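Local atomic coordinates of amidase, hydantoinase/carbamoylase family (Paraburkholderia phymatum, PDB entry 6C0D), a protein that probably hydrolyses N-carbamoyl-L-amino acids to free amino acids, as a homodimeric, metal-dependent member of the peptidase M20 family. Residues T72-S77 and A125-S130; G81-I86 and R186-A191. All blocks are in the same frame, centred on the assembly; numbering follows the deposited sequence.

Interaction 1 (T72-S77 and A125-S130); sequences TVFGRS and AVDVAS
V73 and S130 exchange two backbone hydrogen bonds, as do G75 and V128, so that strands 73-76 and 125-130 run antiparallel with hydrogen-bonded pairs on either side of the non-hydrogen-bonded pair F74-A129. The bond from G75 N to V128 O is almost straight, 178° at the hydrogen and 2.8 Å long, whereas that from V73 N to S130 O is more bent. Beyond the regular pairing a side chain takes over: the OD1 of D127 accepts the N-H of S77 at 2.8 Å, on its anti side and 31° out of the carboxylate plane. The other oxygen, OD2, turns to R188 and Q189, so both ends of this buried carboxylate are engaged. A water joins S77 OG to V126 N, and S77 OG is also hydrogen-bonded to K79 N.

Packing gathers round F74. With its CG anti to the backbone N (chi1 -161°), the ring leans over the neighbouring strand; F74 CD1 touches A129 CB at 3.7 Å and F74 CZ touches D127 CB at 3.6 Å. A polar atom, V128 O, lies over one face of the ring near the rim. V73 and V128 project to the other side, against helix 45-60. The pairing belongs to the central sheet of the zinc-binding domain of an M20 peptidase, and S130 ends it close to the zinc ligand H89.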
ATOM      1  N   THR A  72      37.077  -3.567 -12.016  1.00 31.19           N
ATOM      2  CA  THR A  72      37.696  -2.701 -11.023  1.00 28.94           C
ATOM      3  C   THR A  72      38.843  -1.932 -11.670  1.00 28.14           C
ATOM      4  O   THR A  72      39.577  -2.475 -12.501  1.00 29.78           O
ATOM      5  CB  THR A  72      38.197  -3.537  -9.841  1.00 27.26           C
ATOM      6  OG1 THR A  72      37.077  -3.961  -9.053  1.00 28.00           O
ATOM      7  CG2 THR A  72      39.193  -2.759  -8.965  1.00 23.25           C
ATOM      8  N   VAL A  73      38.981  -0.655 -11.328  1.00 26.25           N
ATOM      9  CA  VAL A  73      40.167   0.100 -11.718  1.00 26.40           C
ATOM     10  C   VAL A  73      41.102   0.065 -10.527  1.00 24.93           C
ATOM     11  O   VAL A  73      40.724   0.492  -9.426  1.00 24.25           O
ATOM     12  CB  VAL A  73      39.847   1.549 -12.127  1.00 27.72           C
ATOM     13  CG1 VAL A  73      41.054   2.142 -12.870  1.00 28.04           C
ATOM     14  CG2 VAL A  73      38.615   1.603 -13.007  1.00 26.87           C
ATOM     15  N   PHE A  74      42.308  -0.459 -10.729  1.00 25.12           N
ATOM     16  CA  PHE A  74      43.267  -0.572  -9.641  1.00 20.72           C
ATOM     17  C   PHE A  74      44.605  -0.005 -10.089  1.00 26.44           C
ATOM     18  O   PHE A  74      45.158  -0.439 -11.107  1.00 28.42           O
ATOM     19  CB  PHE A  74      43.422  -2.026  -9.179  1.00 24.50           C
ATOM     20  CG  PHE A  74      44.033  -2.145  -7.808  1.00 23.31           C
ATOM     21  CD1 PHE A  74      43.237  -2.061  -6.671  1.00 23.30           C
ATOM     22  CD2 PHE A  74      45.408  -2.291  -7.655  1.00 24.43           C
ATOM     23  CE1 PHE A  74      43.804  -2.141  -5.398  1.00 21.24           C
ATOM     24  CE2 PHE A  74      45.982  -2.374  -6.379  1.00 24.30           C
ATOM     25  CZ  PHE A  74      45.176  -2.295  -5.256  1.00 22.31           C
ATOM     26  N   GLY A  75      45.113   0.959  -9.329  1.00 22.70           N
ATOM     27  CA  GLY A  75      46.417   1.534  -9.569  1.00 23.13           C
ATOM     28  C   GLY A  75      47.347   1.114  -8.451  1.00 20.19           C
ATOM     29  O   GLY A  75      47.215   1.585  -7.312  1.00 22.66           O
ATOM     30  N   ARG A  76      48.263   0.199  -8.756  1.00 21.26           N
ATOM     31  CA  ARG A  76      49.164  -0.365  -7.758  1.00 20.96           C
ATOM     32  C   ARG A  76      50.433   0.477  -7.702  1.00 24.17           C
ATOM     33  O   ARG A  76      51.012   0.809  -8.741  1.00 23.78           O
ATOM     34  CB  ARG A  76      49.501  -1.812  -8.115  1.00 22.74           C
ATOM     35  CG  ARG A  76      50.263  -2.626  -7.053  1.00 22.33           C
ATOM     36  CD  ARG A  76      50.488  -4.035  -7.609  1.00 26.20           C
ATOM     37  NE  ARG A  76      51.091  -4.978  -6.660  1.00 30.61           N
ATOM     38  CZ  ARG A  76      52.398  -5.224  -6.583  1.00 40.56           C
ATOM     39  NH1 ARG A  76      53.241  -4.564  -7.370  1.00 33.71           N
ATOM     40  NH2 ARG A  76      52.867  -6.125  -5.720  1.00 31.30           N
ATOM     41  N   SER A  77      50.850   0.838  -6.496  1.00 22.02           N
ATOM     42  CA  SER A  77      52.129   1.515  -6.338  1.00 21.04           C
ATOM     43  C   SER A  77      53.274   0.678  -6.922  1.00 24.69           C
ATOM     44  O   SER A  77      53.248  -0.560  -6.917  1.00 23.18           O
ATOM     45  CB  SER A  77      52.381   1.787  -4.851  1.00 24.56           C
ATOM     46  OG  SER A  77      53.602   2.478  -4.638  1.00 22.87           O
ATOM     47  N   ALA A 125      54.264   3.195  -0.184  1.00 21.23           N
ATOM     48  CA  ALA A 125      53.401   2.632  -1.215  1.00 19.57           C
ATOM     49  C   ALA A 125      51.935   2.949  -0.919  1.00 17.29           C
ATOM     50  O   ALA A 125      51.421   2.620   0.156  1.00 20.24           O
ATOM     51  CB  ALA A 125      53.616   1.119  -1.326  1.00 20.08           C
ATOM     52  N   VAL A 126      51.262   3.585  -1.880  1.00 18.08           N
ATOM     53  CA  VAL A 126      49.824   3.855  -1.811  1.00 17.98           C
ATOM     54  C   VAL A 126      49.188   3.304  -3.084  1.00 19.78           C
ATOM     55  O   VAL A 126      49.601   3.680  -4.186  1.00 20.91           O
ATOM     56  CB  VAL A 126      49.529   5.358  -1.682  1.00 16.69           C
ATOM     57  CG1 VAL A 126      47.997   5.597  -1.640  1.00 16.22           C
ATOM     58  CG2 VAL A 126      50.228   5.935  -0.435  1.00 20.96           C
ATOM     59  N   ASP A 127      48.217   2.393  -2.934  1.00 17.88           N
ATOM     60  CA  ASP A 127      47.422   1.857  -4.039  1.00 18.76           C
ATOM     61  C   ASP A 127      46.085   2.598  -4.082  1.00 18.67           C
ATOM     62  O   ASP A 127      45.598   3.069  -3.052  1.00 19.42           O
ATOM     63  CB  ASP A 127      47.127   0.352  -3.884  1.00 17.41           C
ATOM     64  CG  ASP A 127      48.377  -0.535  -3.841  1.00 21.75           C
ATOM     65  OD1 ASP A 127      49.486  -0.128  -4.267  1.00 19.91           O
ATOM     66  OD2 ASP A 127      48.224  -1.707  -3.413  1.00 21.65           O
ATOM     67  N   VAL A 128      45.485   2.700  -5.275  1.00 16.84           N
ATOM     68  CA  VAL A 128      44.209   3.399  -5.434  1.00 19.22           C
ATOM     69  C   VAL A 128      43.213   2.487  -6.136  1.00 20.99           C
ATOM     70  O   VAL A 128      43.547   1.867  -7.149  1.00 22.56           O
ATOM     71  CB  VAL A 128      44.394   4.714  -6.232  1.00 18.20           C
ATOM     72  CG1 VAL A 128      43.079   5.461  -6.359  1.00 18.34           C
ATOM     73  CG2 VAL A 128      45.453   5.587  -5.563  1.00 21.67           C
ATOM     74  N   ALA A 129      41.962   2.458  -5.655  1.00 18.76           N
ATOM     75  CA  ALA A 129      40.985   1.524  -6.211  1.00 21.46           C
ATOM     76  C   ALA A 129      39.629   2.165  -6.475  1.00 21.34           C
ATOM     77  O   ALA A 129      39.151   2.986  -5.685  1.00 19.96           O
ATOM     78  CB  ALA A 129      40.764   0.329  -5.279  1.00 22.29           C
ATOM     79  N   SER A 130      38.999   1.748  -7.580  1.00 22.25           N
ATOM     80  CA  SER A 130      37.558   1.906  -7.790  1.00 21.20           C
ATOM     81  C   SER A 130      36.968   0.507  -7.935  1.00 22.41           C
ATOM     82  O   SER A 130      37.082  -0.108  -9.004  1.00 24.67           O
ATOM     83  CB  SER A 130      37.245   2.764  -9.017  1.00 25.14           C
ATOM     84  OG  SER A 130      35.843   2.763  -9.273  1.00 27.80           O
TER
HETATM   85  O   HOH W   1      52.013   4.919  -4.412  1.00 28.02           O

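Interaction 2 (G81-I86 and R186-A191); sequences GPALVI and RKRQRA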
ATOM      1  N   GLY A  81      57.723  -2.515  -0.162  1.00 24.68           N
ATOM      2  CA  GLY A  81      57.282  -2.448   1.215  1.00 26.17           C
ATOM      3  C   GLY A  81      55.774  -2.472   1.388  1.00 24.25           C
ATOM      4  O   GLY A  81      55.018  -2.678   0.434  1.00 22.68           O
ATOM      5  N   PRO A  82      55.306  -2.246   2.617  1.00 21.60           N
ATOM      6  CA  PRO A  82      53.868  -2.356   2.893  1.00 20.62           C
ATOM      7  C   PRO A  82      53.088  -1.215   2.276  1.00 20.54           C
ATOM      8  O   PRO A  82      53.558  -0.077   2.210  1.00 19.07           O
ATOM      9  CB  PRO A  82      53.789  -2.297   4.425  1.00 25.43           C
ATOM     10  CG  PRO A  82      55.013  -1.527   4.829  1.00 24.28           C
ATOM     11  CD  PRO A  82      56.085  -1.910   3.824  1.00 22.85           C
ATOM     12  N   ALA A  83      51.849  -1.519   1.892  1.00 18.36           N
ATOM     13  CA  ALA A  83      51.028  -0.591   1.127  1.00 16.78           C
ATOM     14  C   ALA A  83      49.744  -0.254   1.873  1.00 17.81           C
ATOM     15  O   ALA A  83      49.154  -1.090   2.565  1.00 17.79           O
ATOM     16  CB  ALA A  83      50.673  -1.173  -0.252  1.00 19.13           C
ATOM     17  N   LEU A  84      49.327   0.989   1.710  1.00 16.04           N
ATOM     18  CA  LEU A  84      48.005   1.453   2.093  1.00 18.37           C
ATOM     19  C   LEU A  84      47.149   1.543   0.833  1.00 19.56           C
ATOM     20  O   LEU A  84      47.560   2.168  -0.144  1.00 18.57           O
ATOM     21  CB  LEU A  84      48.117   2.826   2.766  1.00 14.29           C
ATOM     22  CG  LEU A  84      46.806   3.621   2.944  1.00 16.36           C
ATOM     23  CD1 LEU A  84      45.922   2.894   3.934  1.00 17.12           C
ATOM     24  CD2 LEU A  84      47.165   5.014   3.466  1.00 17.33           C
ATOM     25  N   VAL A  85      45.963   0.939   0.857  1.00 17.62           N
ATOM     26  CA  VAL A  85      45.019   1.002  -0.261  1.00 17.24           C
ATOM     27  C   VAL A  85      43.968   2.059   0.067  1.00 15.90           C
ATOM     28  O   VAL A  85      43.385   2.034   1.157  1.00 17.26           O
ATOM     29  CB  VAL A  85      44.349  -0.366  -0.502  1.00 17.39           C
ATOM     30  CG1 VAL A  85      43.395  -0.312  -1.715  1.00 16.03           C
ATOM     31  CG2 VAL A  85      45.389  -1.488  -0.668  1.00 18.78           C
ATOM     32  N   ILE A  86      43.740   3.004  -0.845  1.00 14.86           N
ATOM     33  CA  ILE A  86      42.718   4.032  -0.645  1.00 15.86           C
ATOM     34  C   ILE A  86      41.759   3.959  -1.819  1.00 18.23           C
ATOM     35  O   ILE A  86      42.195   3.958  -2.975  1.00 18.78           O
ATOM     36  CB  ILE A  86      43.320   5.450  -0.550  1.00 14.00           C
ATOM     37  CG1 ILE A  86      44.506   5.464   0.419  1.00 16.88           C
ATOM     38  CG2 ILE A  86      42.213   6.457  -0.152  1.00 17.02           C
ATOM     39  CD1 ILE A  86      45.245   6.801   0.450  1.00 18.20           C
ATOM     40  N   ARG A 186      47.778 -10.099   1.227  1.00 28.65           N
ATOM     41  CA  ARG A 186      47.780  -9.780   2.651  1.00 33.37           C
ATOM     42  C   ARG A 186      49.180  -9.525   3.210  1.00 31.16           C
ATOM     43  O   ARG A 186      49.302  -8.852   4.238  1.00 33.14           O
ATOM     44  CB  ARG A 186      47.106 -10.911   3.435  1.00 42.33           C
ATOM     45  CG  ARG A 186      45.597 -10.949   3.239  1.00 47.57           C
ATOM     46  CD  ARG A 186      45.040 -12.370   3.390  1.00 55.70           C
ATOM     47  NE  ARG A 186      43.593 -12.426   3.156  1.00 50.73           N
ATOM     48  CZ  ARG A 186      43.027 -12.577   1.959  1.00 50.84           C
ATOM     49  NH1 ARG A 186      43.776 -12.685   0.867  1.00 47.79           N
ATOM     50  NH2 ARG A 186      41.705 -12.616   1.851  1.00 48.96           N
ATOM     51  N   LYS A 187      50.236 -10.056   2.588  1.00 27.19           N
ATOM     52  CA  LYS A 187      51.570  -9.723   3.077  1.00 28.00           C
ATOM     53  C   LYS A 187      51.945  -8.276   2.747  1.00 28.30           C
ATOM     54  O   LYS A 187      52.645  -7.626   3.531  1.00 30.10           O
ATOM     55  CB  LYS A 187      52.610 -10.682   2.498  1.00 30.74           C
ATOM     56  N   ARG A 188      51.479  -7.754   1.609  1.00 23.10           N
ATOM     57  CA  ARG A 188      51.843  -6.419   1.135  1.00 20.38           C
ATOM     58  C   ARG A 188      50.842  -5.336   1.539  1.00 23.70           C
ATOM     59  O   ARG A 188      51.246  -4.281   2.038  1.00 22.16           O
ATOM     60  CB  ARG A 188      52.001  -6.447  -0.395  1.00 22.42           C
ATOM     61  CG  ARG A 188      52.183  -5.086  -1.058  1.00 22.47           C
ATOM     62  CD  ARG A 188      52.438  -5.196  -2.570  1.00 25.49           C
ATOM     63  NE  ARG A 188      52.578  -3.843  -3.080  1.00 23.13           N
ATOM     64  CZ  ARG A 188      51.549  -3.047  -3.362  1.00 22.79           C
ATOM     65  NH1 ARG A 188      51.765  -1.794  -3.742  1.00 20.89           N
ATOM     66  NH2 ARG A 188      50.298  -3.498  -3.264  1.00 21.80           N
ATOM     67  N   GLN A 189      49.542  -5.556   1.308  1.00 19.39           N
ATOM     68  CA  GLN A 189      48.503  -4.545   1.534  1.00 21.07           C
ATOM     69  C   GLN A 189      48.005  -4.656   2.970  1.00 21.54           C
ATOM     70  O   GLN A 189      47.307  -5.613   3.323  1.00 24.07           O
ATOM     71  CB  GLN A 189      47.381  -4.735   0.513  1.00 20.27           C
ATOM     72  CG  GLN A 189      47.880  -4.386  -0.900  1.00 21.56           C
ATOM     73  CD  GLN A 189      47.082  -5.022  -2.016  1.00 25.29           C
ATOM     74  OE1 GLN A 189      46.683  -6.176  -1.918  1.00 23.55           O
ATOM     75  NE2 GLN A 189      46.849  -4.265  -3.095  1.00 19.13           N
ATOM     76  N   ARG A 190      48.371  -3.684   3.805  1.00 15.80           N
ATOM     77  CA  ARG A 190      48.162  -3.851   5.235  0.53 16.38           C
ATOM     78  C   ARG A 190      47.084  -2.949   5.817  1.00 16.53           C
ATOM     79  O   ARG A 190      46.760  -3.103   7.002  1.00 17.76           O
ATOM     80  CB  ARG A 190      49.468  -3.618   6.002  0.53 20.96           C
ATOM     81  CG  ARG A 190      50.560  -4.651   5.708  0.53 17.56           C
ATOM     82  CD  ARG A 190      50.083  -6.078   5.942  0.53 27.45           C
ATOM     83  NE  ARG A 190      49.473  -6.276   7.255  0.53 35.72           N
ATOM     84  CZ  ARG A 190      48.292  -6.857   7.447  0.53 46.15           C
ATOM     85  NH1 ARG A 190      47.597  -7.304   6.411  0.53 31.71           N
ATOM     86  NH2 ARG A 190      47.809  -7.000   8.673  0.53 53.55           N
ATOM     87  N   ALA A 191      46.504  -2.056   5.023  1.00 17.16           N
ATOM     88  CA  ALA A 191      45.467  -1.165   5.537  1.00 18.59           C
ATOM     89  C   ALA A 191      44.657  -0.635   4.370  1.00 15.52           C
ATOM     90  O   ALA A 191      45.169  -0.522   3.256  1.00 16.79           O
ATOM     91  CB  ALA A 191      46.066   0.004   6.322  1.00 19.41           C
TER
HETATM   92  O   HOH W   2      54.831  -2.557  -2.183  1.00 35.11           O
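Three backbone hydrogen bonds draw A83 and V85 against R188, R190 and A191. A83 is held at both ends, its N donating to R188 O at 2.8 Å and its O accepting R190 N at 3.0 Å, in the manner of a parallel bridge with Q189. Further on, V85 N points almost straight at A191 O, 178° at the hydrogen. The strands nevertheless diverge, their short axes making an angle of 66°.

The packed part lies on the two faces of this pairing. On one, the side chains of V85 and Q189 cross at an angle, with V85 CG2 3.8 Å from Q189 CG; the glutamine amide is fixed by D127 OD2 through NE2 and by D185 through OE1. A83 CB sits 3.6 Å above the guanidinium plane of R188, toward its rim. This arginine leaves the backbone with CG anti to N (chi1 172°) and stays extended as far as NE, which carries the flat group across A83 to a salt bridge between NH2 and D127 OD2. On the other face L84 CD1 meets A191 CB at 3.8 Å, beside helix 399-419.

Toward G81 the contact is looser and more open to solvent. There a water bridges the loops that precede the two strands, accepting from R188 NE at 2.7 Å and lying within hydrogen-bonding distance of G81 O. P82 CB approaches R190 CG only to 4.2 Å; R190 is modelled in two conformers, and in this one its chain bends away. The arrangement is the start of a parallel strand pair, splayed at its outset, in the central sheet of the M20 catalytic domain, where strand 83-88 leads directly to the zinc ligand H89 and strand 189-198 carries H196.

From the N terminus, strand 73-76 comes first and, after a short connection, strand 83-88 follows. Helix 102-117 then leads to strand 125-130, which returns to pair with 73-76 and closes the loop of interaction 1. Only after several more helices does strand 189-198 arrive beside 83-88, closing the longer loop of interaction 2. The segments alternate along the chain, so the two loops cross rather than nest. Strands 83-88 and 125-130 are parallel neighbours, giving the local order 73-76, 125-130, 83-88, 189-198. D127 spans both contacts, its backbone N also probably hydrogen-bonded to L84 O at 2.9 Å, and F74 packs against Q189.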